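Local coordinates for (R)-S-adenosyl-L-methionine hydrolase (Thermus thermophilus, PDB 2CW5), which hydrolyses S-adenosyl-L-methionine to adenosine and L-methionine, working as a homotrimer and showing no chlorinase or fluorinase activity, at residues G176-F181 / M250-L255; T189-A194 / G229-A234; F109-P114 / A139-H144; D103-A108 / V158-L163. All blocks are in the same frame, centred on the assembly; numbering follows the deposited sequence.

Contact 1. Residues G176-F181 / M250-L255; sequences GEVLTF and MPVRLL
Gly176 and Val252 form an antiparallel hydrogen-bonded pair, and the axes of strands 176-181 and 251-254 come within 4.1 Å with 131° between their directions. Gly176 N donates to Val252 O at 2.7 Å. Val252 N answers with a bond to Gly176 O at 2.9 Å. Glu177 and Pro251 make the next pair, a non-hydrogen-bonded one, so the missing N-H of the proline costs this ladder nothing. Val178 N then donates to Met250 O at 2.8 Å. Met250 O also takes a CA-H...O contact from Glu177 CA at 3.2 Å. The ladder belongs to the antiparallel sheet of the C-terminal domain, in which the last strand of the chain lies between strands 175-181 and 199-202. The side-chain contact centres on Val178 CG2. Val178 CG2 touches Met250 CB at 3.9 Å and Val252 CG2 at the same distance of 3.9 Å. The two valines meet at about a right angle. In Val252 CG1 is anti to the backbone N (chi1 178°), which leaves CG2 beside that N and against the Glu177-Val178 peptide. Val252 is buried and also packs on Val200 and Val202 of strand 199-202. Met250, a selenomethionine, takes part through CB, while its bent chain leads the selenium away. The carboxylate of Glu177 leads away from strand 251-254 and makes a salt bridge with Arg46.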
# COMPACT_ATOMS: atom_id res chain seq x y z
N GLY C 176 22.77 -24.58 -8.82
CA GLY C 176 21.80 -23.97 -7.92
C GLY C 176 20.49 -23.90 -8.67
O GLY C 176 20.31 -24.60 -9.67
N GLU C 177 19.56 -23.07 -8.21
CA GLU C 177 18.29 -22.95 -8.90
C GLU C 177 17.72 -21.55 -8.73
O GLU C 177 18.19 -20.79 -7.88
CB GLU C 177 17.28 -23.96 -8.35
CG GLU C 177 16.76 -23.60 -6.95
CD GLU C 177 15.67 -24.52 -6.46
OE1 GLU C 177 15.98 -25.61 -5.93
OE2 GLU C 177 14.48 -24.17 -6.61
N VAL C 178 16.73 -21.20 -9.54
CA VAL C 178 16.10 -19.90 -9.40
C VAL C 178 15.20 -20.00 -8.17
O VAL C 178 14.30 -20.85 -8.12
CB VAL C 178 15.24 -19.54 -10.63
CG1 VAL C 178 14.50 -18.23 -10.37
CG2 VAL C 178 16.13 -19.40 -11.87
N LEU C 179 15.46 -19.16 -7.18
CA LEU C 179 14.68 -19.16 -5.94
C LEU C 179 13.35 -18.45 -6.12
O LEU C 179 12.29 -19.00 -5.79
CB LEU C 179 15.47 -18.47 -4.82
CG LEU C 179 14.74 -18.26 -3.48
CD1 LEU C 179 14.39 -19.60 -2.86
CD2 LEU C 179 15.63 -17.47 -2.53
N THR C 180 13.40 -17.23 -6.63
CA THR C 180 12.21 -16.42 -6.84
C THR C 180 12.62 -15.22 -7.70
O THR C 180 13.72 -15.19 -8.22
CB THR C 180 11.66 -15.94 -5.46
OG1 THR C 180 10.45 -15.20 -5.66
CG2 THR C 180 12.69 -15.05 -4.75
N PHE C 181 11.72 -14.25 -7.85
CA PHE C 181 11.99 -13.05 -8.65
C PHE C 181 11.63 -11.82 -7.82
O PHE C 181 10.81 -11.91 -6.91
CB PHE C 181 11.13 -13.03 -9.92
CG PHE C 181 11.38 -14.19 -10.83
CD1 PHE C 181 12.45 -14.19 -11.71
CD2 PHE C 181 10.55 -15.31 -10.79
CE1 PHE C 181 12.70 -15.28 -12.54
CE2 PHE C 181 10.78 -16.40 -11.61
CZ PHE C 181 11.86 -16.39 -12.49
N MSE C 250 14.10 -23.40 -11.91
CA MSE C 250 14.96 -23.59 -13.06
C MSE C 250 16.41 -23.69 -12.59
O MSE C 250 16.87 -22.87 -11.80
CB MSE C 250 14.78 -22.41 -14.01
CG MSE C 250 15.13 -22.67 -15.45
SE MSE C 250 14.51 -21.20 -16.53
CE MSE C 250 12.65 -21.70 -16.67
N PRO C 251 17.14 -24.70 -13.07
CA PRO C 251 18.53 -24.81 -12.62
C PRO C 251 19.44 -23.69 -13.11
O PRO C 251 19.25 -23.12 -14.19
CB PRO C 251 18.96 -26.19 -13.14
CG PRO C 251 18.07 -26.40 -14.33
CD PRO C 251 16.74 -25.87 -13.87
N VAL C 252 20.42 -23.36 -12.27
CA VAL C 252 21.40 -22.32 -12.54
C VAL C 252 22.75 -22.99 -12.33
O VAL C 252 22.98 -23.62 -11.29
CB VAL C 252 21.24 -21.14 -11.56
CG1 VAL C 252 22.30 -20.09 -11.84
CG2 VAL C 252 19.84 -20.54 -11.71
N ARG C 253 23.63 -22.87 -13.31
CA ARG C 253 24.94 -23.51 -13.22
C ARG C 253 26.11 -22.59 -13.53
O ARG C 253 26.14 -21.94 -14.57
CB ARG C 253 24.95 -24.72 -14.16
CG ARG C 253 26.31 -25.31 -14.50
CD ARG C 253 26.13 -26.57 -15.33
NE ARG C 253 25.10 -26.39 -16.35
CZ ARG C 253 24.56 -27.37 -17.07
NH1 ARG C 253 24.95 -28.62 -16.90
NH2 ARG C 253 23.62 -27.09 -17.97
N LEU C 254 27.07 -22.52 -12.61
CA LEU C 254 28.25 -21.69 -12.82
C LEU C 254 29.18 -22.40 -13.79
O LEU C 254 29.60 -23.54 -13.55
CB LEU C 254 28.97 -21.43 -11.49
CG LEU C 254 28.25 -20.47 -10.54
CD1 LEU C 254 29.00 -20.39 -9.22
CD2 LEU C 254 28.14 -19.09 -11.18
N LEU C 255 29.50 -21.73 -14.90
CA LEU C 255 30.37 -22.30 -15.91
C LEU C 255 31.83 -22.05 -15.57
O LEU C 255 32.51 -21.36 -16.36
CB LEU C 255 30.04 -21.70 -17.28
CG LEU C 255 28.59 -21.87 -17.74
CD1 LEU C 255 28.33 -20.99 -18.95
CD2 LEU C 255 28.31 -23.33 -18.06
OXT LEU C 255 32.28 -22.54 -14.51

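Contact 2. Residues T189-A194 / G229-A234; sequences TTLLRA and GLLEVA
Thr189 holds the backbone carbonyl of Leu231 with two donors. Thr189 N lies 3.0 Å from Leu231 O, nearly in line with the carbonyl. Thr189 OG1 donates to the same Leu231 O at 2.8 Å, from above the carbonyl plane. The hydroxyl bond depends on chi1 of 77°, which sets OG1 between the backbone N and carbonyl carbon of Thr189. There Thr189 OG1 also accepts from Leu191 N at 3.2 Å, closing an ST turn. Leu191 O in turn receives Leu231 N at 2.8 Å. A valine in place of Thr189 would probably leave the Leu191 N-H without its turn acceptor and Leu231 O with one donor fewer. Leu231 carries the apolar part. Its CG is anti to the backbone N (chi1 -178°), which sends Leu231 CD1 to Ala194 CB, 4.0 Å away, and CD2 to Thr189 CG2. Leu191 lies alongside Leu231 in the same sense, CB against CB. On the outer side Leu192 CD2 presses on Leu230 CD2 at 3.5 Å, and the two chains cross obliquely. One water joins the backbones there, donating to Leu192 O and Gly229 O. Gly229 has a positive phi of 88°, at which a CB would strike the preceding carbonyl. Glu232, a probable S-adenosyl-L-methionine ligand, has its CB directed away from the 189-194 loop. Leu230 packs on Ile188 of strand 187-189 and on Tyr50 of helix 45-55, while Thr189 and Leu191 lie against Val252 of strand 251-254.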
# COMPACT_ATOMS: atom_id res chain seq x y z
N THR C 189 18.74 -16.34 -7.29
CA THR C 189 19.12 -17.75 -7.31
C THR C 189 19.60 -18.19 -5.93
O THR C 189 19.72 -17.37 -5.02
CB THR C 189 20.26 -18.02 -8.32
OG1 THR C 189 21.51 -17.58 -7.78
CG2 THR C 189 19.98 -17.29 -9.65
N THR C 190 19.86 -19.48 -5.79
CA THR C 190 20.32 -20.05 -4.54
C THR C 190 21.85 -20.08 -4.46
O THR C 190 22.42 -20.58 -3.49
CB THR C 190 19.79 -21.49 -4.36
OG1 THR C 190 20.17 -22.28 -5.50
CG2 THR C 190 18.28 -21.49 -4.22
N LEU C 191 22.51 -19.55 -5.48
CA LEU C 191 23.97 -19.53 -5.52
C LEU C 191 24.57 -18.45 -4.61
O LEU C 191 24.12 -17.31 -4.62
CB LEU C 191 24.47 -19.32 -6.95
CG LEU C 191 24.24 -20.49 -7.90
CD1 LEU C 191 24.76 -20.13 -9.28
CD2 LEU C 191 24.97 -21.73 -7.37
N LEU C 192 25.58 -18.83 -3.84
CA LEU C 192 26.24 -17.91 -2.91
C LEU C 192 27.45 -17.19 -3.50
O LEU C 192 27.99 -16.26 -2.90
CB LEU C 192 26.66 -18.65 -1.65
CG LEU C 192 25.48 -19.10 -0.80
CD1 LEU C 192 25.94 -20.11 0.25
CD2 LEU C 192 24.83 -17.88 -0.15
N ARG C 193 27.90 -17.62 -4.68
CA ARG C 193 29.04 -16.95 -5.27
C ARG C 193 28.79 -16.55 -6.72
O ARG C 193 28.02 -17.20 -7.44
CB ARG C 193 30.30 -17.82 -5.16
CG ARG C 193 30.49 -18.82 -6.28
CD ARG C 193 31.96 -19.17 -6.42
NE ARG C 193 32.24 -19.92 -7.63
CZ ARG C 193 33.46 -20.18 -8.08
NH1 ARG C 193 34.53 -19.75 -7.41
NH2 ARG C 193 33.63 -20.87 -9.20
N ALA C 194 29.44 -15.47 -7.14
CA ALA C 194 29.32 -14.96 -8.49
C ALA C 194 30.72 -14.60 -8.96
O ALA C 194 31.14 -13.44 -8.86
CB ALA C 194 28.42 -13.73 -8.51
N GLY C 229 23.46 -11.35 -0.72
CA GLY C 229 24.52 -12.34 -0.84
C GLY C 229 24.24 -13.49 -1.79
O GLY C 229 25.00 -14.46 -1.83
N LEU C 230 23.15 -13.40 -2.54
CA LEU C 230 22.80 -14.45 -3.49
C LEU C 230 22.99 -13.96 -4.92
O LEU C 230 22.77 -12.77 -5.21
CB LEU C 230 21.34 -14.89 -3.29
CG LEU C 230 21.01 -15.50 -1.93
CD1 LEU C 230 19.52 -15.85 -1.87
CD2 LEU C 230 21.86 -16.73 -1.70
N LEU C 231 23.39 -14.85 -5.81
CA LEU C 231 23.60 -14.47 -7.21
C LEU C 231 22.26 -14.11 -7.82
O LEU C 231 21.25 -14.78 -7.59
CB LEU C 231 24.26 -15.62 -8.00
CG LEU C 231 24.58 -15.34 -9.47
CD1 LEU C 231 25.69 -16.27 -9.95
CD2 LEU C 231 23.34 -15.51 -10.33
N GLU C 232 22.24 -13.03 -8.60
CA GLU C 232 21.02 -12.58 -9.25
C GLU C 232 21.24 -12.41 -10.74
O GLU C 232 22.38 -12.24 -11.19
CB GLU C 232 20.57 -11.25 -8.64
CG GLU C 232 19.97 -11.37 -7.24
CD GLU C 232 19.63 -10.03 -6.61
OE1 GLU C 232 19.16 -9.12 -7.34
OE2 GLU C 232 19.80 -9.88 -5.38
N VAL C 233 20.15 -12.47 -11.50
CA VAL C 233 20.19 -12.30 -12.96
C VAL C 233 19.19 -11.21 -13.32
O VAL C 233 17.99 -11.36 -13.07
CB VAL C 233 19.79 -13.60 -13.69
CG1 VAL C 233 19.65 -13.32 -15.20
CG2 VAL C 233 20.84 -14.67 -13.46
N ALA C 234 19.67 -10.13 -13.91
CA ALA C 234 18.80 -9.03 -14.29
C ALA C 234 18.96 -8.59 -15.74
O ALA C 234 19.92 -8.95 -16.41
CB ALA C 234 19.05 -7.83 -13.37
O HOH W 1 27.35 -14.91 -0.83

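Contact 3. Residues F109-P114 / A139-H144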
# COMPACT_ATOMS: atom_id res chain seq x y z
N PHE C 109 5.56 -23.27 19.32
CA PHE C 109 4.28 -23.43 20.02
C PHE C 109 3.09 -23.36 19.07
O PHE C 109 3.10 -22.61 18.09
CB PHE C 109 4.13 -22.33 21.07
CG PHE C 109 5.18 -22.36 22.15
CD1 PHE C 109 4.95 -23.04 23.34
CD2 PHE C 109 6.39 -21.71 21.96
CE1 PHE C 109 5.93 -23.07 24.33
CE2 PHE C 109 7.37 -21.73 22.95
CZ PHE C 109 7.14 -22.41 24.14
N LEU C 110 2.05 -24.13 19.38
CA LEU C 110 0.83 -24.12 18.59
C LEU C 110 0.06 -22.88 19.04
O LEU C 110 0.02 -22.59 20.24
CB LEU C 110 -0.01 -25.37 18.87
CG LEU C 110 -0.12 -26.40 17.75
CD1 LEU C 110 -0.87 -25.80 16.56
CD2 LEU C 110 1.27 -26.86 17.34
N LEU C 111 -0.52 -22.14 18.11
CA LEU C 111 -1.25 -20.94 18.48
C LEU C 111 -2.74 -21.18 18.73
O LEU C 111 -3.47 -21.59 17.83
CB LEU C 111 -1.09 -19.86 17.41
CG LEU C 111 0.34 -19.40 17.09
CD1 LEU C 111 0.28 -18.21 16.14
CD2 LEU C 111 1.06 -19.01 18.37
N GLU C 112 -3.17 -20.95 19.97
CA GLU C 112 -4.56 -21.11 20.36
C GLU C 112 -4.99 -19.95 21.27
O GLU C 112 -5.64 -20.16 22.29
CB GLU C 112 -4.76 -22.45 21.09
CG GLU C 112 -4.12 -23.64 20.39
CD GLU C 112 -4.55 -24.97 20.97
OE1 GLU C 112 -4.48 -25.15 22.20
OE2 GLU C 112 -4.96 -25.85 20.18
N PRO C 113 -4.63 -18.71 20.89
CA PRO C 113 -4.99 -17.55 21.70
C PRO C 113 -6.48 -17.22 21.64
O PRO C 113 -7.20 -17.72 20.76
CB PRO C 113 -4.14 -16.44 21.08
CG PRO C 113 -4.21 -16.79 19.62
CD PRO C 113 -3.98 -18.29 19.64
N PRO C 114 -6.97 -16.40 22.57
CA PRO C 114 -8.39 -16.05 22.55
C PRO C 114 -8.67 -15.14 21.35
O PRO C 114 -7.91 -14.21 21.08
CB PRO C 114 -8.58 -15.34 23.89
CG PRO C 114 -7.26 -14.69 24.12
CD PRO C 114 -6.28 -15.78 23.72
N ALA C 139 -2.52 -12.30 14.91
CA ALA C 139 -2.43 -10.98 15.54
C ALA C 139 -2.43 -11.05 17.06
O ALA C 139 -1.59 -10.43 17.72
CB ALA C 139 -3.56 -10.07 15.05
N PRO C 140 -3.38 -11.79 17.65
CA PRO C 140 -3.40 -11.86 19.12
C PRO C 140 -2.14 -12.52 19.67
O PRO C 140 -1.67 -12.18 20.76
CB PRO C 140 -4.67 -12.66 19.41
CG PRO C 140 -4.87 -13.49 18.17
CD PRO C 140 -4.52 -12.52 17.07
N ALA C 141 -1.58 -13.45 18.91
CA ALA C 141 -0.37 -14.16 19.32
C ALA C 141 0.81 -13.19 19.30
O ALA C 141 1.62 -13.14 20.24
CB ALA C 141 -0.10 -15.32 18.37
N ALA C 142 0.90 -12.40 18.24
CA ALA C 142 1.97 -11.42 18.09
C ALA C 142 1.90 -10.37 19.19
O ALA C 142 2.93 -9.98 19.75
CB ALA C 142 1.88 -10.76 16.73
N ALA C 143 0.70 -9.90 19.51
CA ALA C 143 0.54 -8.89 20.56
C ALA C 143 1.01 -9.48 21.89
O ALA C 143 1.73 -8.83 22.65
CB ALA C 143 -0.92 -8.47 20.65
N HIS C 144 0.60 -10.72 22.15
CA HIS C 144 0.97 -11.42 23.37
C HIS C 144 2.49 -11.43 23.53
O HIS C 144 3.01 -11.04 24.57
CB HIS C 144 0.42 -12.85 23.30
CG HIS C 144 0.70 -13.68 24.51
ND1 HIS C 144 1.93 -14.24 24.76
CD2 HIS C 144 -0.11 -14.07 25.52
CE1 HIS C 144 1.87 -14.96 25.88
NE2 HIS C 144 0.64 -14.86 26.36
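Ala141, Pro140 and Pro113 bury the most surface here. The methyl of Ala141 meets the forked end of Leu111. Leu111 CD1 lies 3.7 Å from Ala141 CB, and Leu111 CD2 lies 3.9 Å from the same carbon. Leu111 CG stands beside its backbone N (chi1 -59°), and from there both methyls reach the helix. The two prolines meet through their ring corners. Pro113 CG is 3.7 Å from Pro140 CG, and the two side chains cross at a slant. Pro113 CG also comes within 4.3 Å of Ala141 N. Pro114 adds its carbonyl, with Pro114 O 4.0 Å from Pro140 CB. Pro140 has no N-H to offer the preceding turn, and helix 133-147 is kinked at this point. The contact joins that helix to the chain leaving strand 107-110 in the alpha/beta N-terminal domain. Leu111 also touches Ala79 and Ala81 of strand 79-83. Other residues of the helix, Ala139 and Ala142, pack on helix 16-24. His133, probably important for activity, begins the same helix, its side chain about 8 Å from that of Leu111. No hydrogen bond crosses between the two segments. The fit therefore rests on apolar burial and shape, with the alanine methyl, the leucine fork and two proline rings as the main touching groups.

Contact 4. Residues D103-A108 / V158-L163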
# COMPACT_ATOMS: atom_id res chain seq x y z
N ASP C 103 18.72 -17.92 11.85
CA ASP C 103 18.31 -18.05 13.25
C ASP C 103 17.39 -19.26 13.47
O ASP C 103 16.17 -19.13 13.46
CB ASP C 103 17.62 -16.75 13.67
CG ASP C 103 16.98 -16.83 15.05
OD1 ASP C 103 17.60 -17.40 15.97
OD2 ASP C 103 15.86 -16.30 15.22
N PRO C 104 17.98 -20.45 13.66
CA PRO C 104 17.24 -21.69 13.89
C PRO C 104 16.49 -21.61 15.22
O PRO C 104 17.09 -21.39 16.27
CB PRO C 104 18.35 -22.75 13.94
CG PRO C 104 19.43 -22.15 13.10
CD PRO C 104 19.42 -20.71 13.51
N PRO C 105 15.16 -21.78 15.19
CA PRO C 105 14.40 -21.70 16.44
C PRO C 105 14.75 -22.79 17.45
O PRO C 105 15.13 -23.90 17.08
CB PRO C 105 12.95 -21.79 15.96
CG PRO C 105 13.05 -22.61 14.72
CD PRO C 105 14.28 -22.05 14.04
N ARG C 106 14.63 -22.44 18.72
CA ARG C 106 14.92 -23.36 19.81
C ARG C 106 13.62 -23.97 20.33
O ARG C 106 13.60 -25.11 20.78
CB ARG C 106 15.64 -22.62 20.94
CG ARG C 106 16.98 -22.03 20.54
CD ARG C 106 18.08 -23.08 20.51
NE ARG C 106 18.40 -23.56 21.85
CZ ARG C 106 19.35 -24.46 22.12
NH1 ARG C 106 20.06 -24.99 21.14
NH2 ARG C 106 19.57 -24.83 23.38
N ARG C 107 12.54 -23.20 20.26
CA ARG C 107 11.23 -23.66 20.72
C ARG C 107 10.12 -23.22 19.77
O ARG C 107 10.22 -22.18 19.12
CB ARG C 107 10.94 -23.13 22.13
CG ARG C 107 11.82 -23.73 23.21
CD ARG C 107 11.28 -23.40 24.59
NE ARG C 107 11.33 -21.97 24.88
CZ ARG C 107 10.71 -21.40 25.91
NH1 ARG C 107 9.98 -22.14 26.74
NH2 ARG C 107 10.81 -20.09 26.10
N ALA C 108 9.05 -24.01 19.71
CA ALA C 108 7.90 -23.70 18.86
C ALA C 108 6.63 -23.99 19.64
O ALA C 108 6.62 -24.86 20.51
CB ALA C 108 7.94 -24.54 17.59
N VAL C 158 5.47 -27.61 20.83
CA VAL C 158 5.76 -28.70 19.92
C VAL C 158 7.25 -28.70 19.58
O VAL C 158 7.92 -27.67 19.67
CB VAL C 158 4.95 -28.57 18.61
CG1 VAL C 158 3.46 -28.63 18.92
CG2 VAL C 158 5.30 -27.27 17.90
N PRO C 159 7.79 -29.87 19.20
CA PRO C 159 9.20 -30.03 18.85
C PRO C 159 9.57 -29.21 17.61
O PRO C 159 8.87 -29.28 16.61
CB PRO C 159 9.33 -31.53 18.59
CG PRO C 159 8.22 -32.13 19.42
CD PRO C 159 7.10 -31.17 19.15
N VAL C 160 10.65 -28.45 17.69
CA VAL C 160 11.07 -27.64 16.54
C VAL C 160 11.35 -28.52 15.33
O VAL C 160 11.25 -28.07 14.19
CB VAL C 160 12.34 -26.80 16.84
CG1 VAL C 160 12.00 -25.69 17.80
CG2 VAL C 160 13.44 -27.69 17.40
N GLU C 161 11.71 -29.78 15.58
CA GLU C 161 12.00 -30.68 14.47
C GLU C 161 10.76 -30.97 13.65
O GLU C 161 10.86 -31.43 12.51
CB GLU C 161 12.63 -31.99 14.98
CG GLU C 161 11.84 -32.74 16.04
CD GLU C 161 12.22 -32.34 17.46
OE1 GLU C 161 11.96 -33.15 18.38
OE2 GLU C 161 12.78 -31.24 17.66
N THR C 162 9.58 -30.70 14.21
CA THR C 162 8.33 -30.94 13.50
C THR C 162 7.95 -29.77 12.59
O THR C 162 7.02 -29.88 11.79
CB THR C 162 7.15 -31.21 14.47
OG1 THR C 162 6.82 -30.02 15.18
CG2 THR C 162 7.53 -32.31 15.47
N LEU C 163 8.66 -28.65 12.72
CA LEU C 163 8.36 -27.48 11.89
C LEU C 163 8.64 -27.77 10.42
O LEU C 163 9.58 -28.48 10.08
CB LEU C 163 9.19 -26.27 12.35
CG LEU C 163 8.84 -25.74 13.75
CD1 LEU C 163 9.79 -24.61 14.13
CD2 LEU C 163 7.39 -25.24 13.75
O HOH W 2 9.70 -26.43 21.35
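Ala108 CB touches three apolar side chains of segment 158-163. Ala108 CB lies 3.8 Å from Val158 CG2 and 3.9 Å from Leu163 CD1, with Val160 CG1 a little farther off. Val160 CG1 is closer to the backbone of the other segment, 3.4 Å from Arg106 O. It sits beside its own N (chi1 -71°), which aims it at the Arg106-Arg107 peptide. Leu163 CD1 also touches Pro105 CG at 3.9 Å, and the two side chains lie alongside, running in opposite senses. An alanine at Leu163 would probably open a gap beside Pro105 and Ala108, with both losing the contact to CD1. One direct backbone bond crosses, from Val158 N to Ala108 O at 3.0 Å. A water makes the second link, accepting from Ala108 N at 3.0 Å and donating to Val158 O at 2.7 Å. Behind this shell, the 3-10 turn 160-162 sets the positions of Val160 and Leu163. Pro159 O accepts both Thr162 N and Thr162 OG1, the hydroxyl at 2.6 Å and in the carbonyl plane. Thr162 OG1 is also bonded to Arg78. On the other segment, Arg106 and Arg107 form a classic beta bulge opposite Leu83. Strand 107-110 runs between strand 79-83 and strand 157-158, the outermost of the sheet within this chain, and Trp100 of helix 99-102 packs on both Pro105 and Leu163.

In the fold
The contacts fall into two pairs, one in each domain. Contacts 1 and 2 share the antiparallel C-terminal sheet, with centres about 8 Å apart. Glu177 N and Thr190 OG1 probably hydrogen-bond at 2.9 Å. Contacts 3 and 4 share strand 107-110, with centres about 16 Å apart, and Leu110 touches Val158. Contacts 1 and 3 lie on opposite sides of the chain's centre, their centres about 37 Å apart. The probable ligand residues are likewise split: Asp9 and Asp70 in the N-terminal domain, Asn186, Ser227, Glu232 and Val235 in the C-terminal one. Contact 2 holds Glu232, whereas contact 4 lies away from these sites.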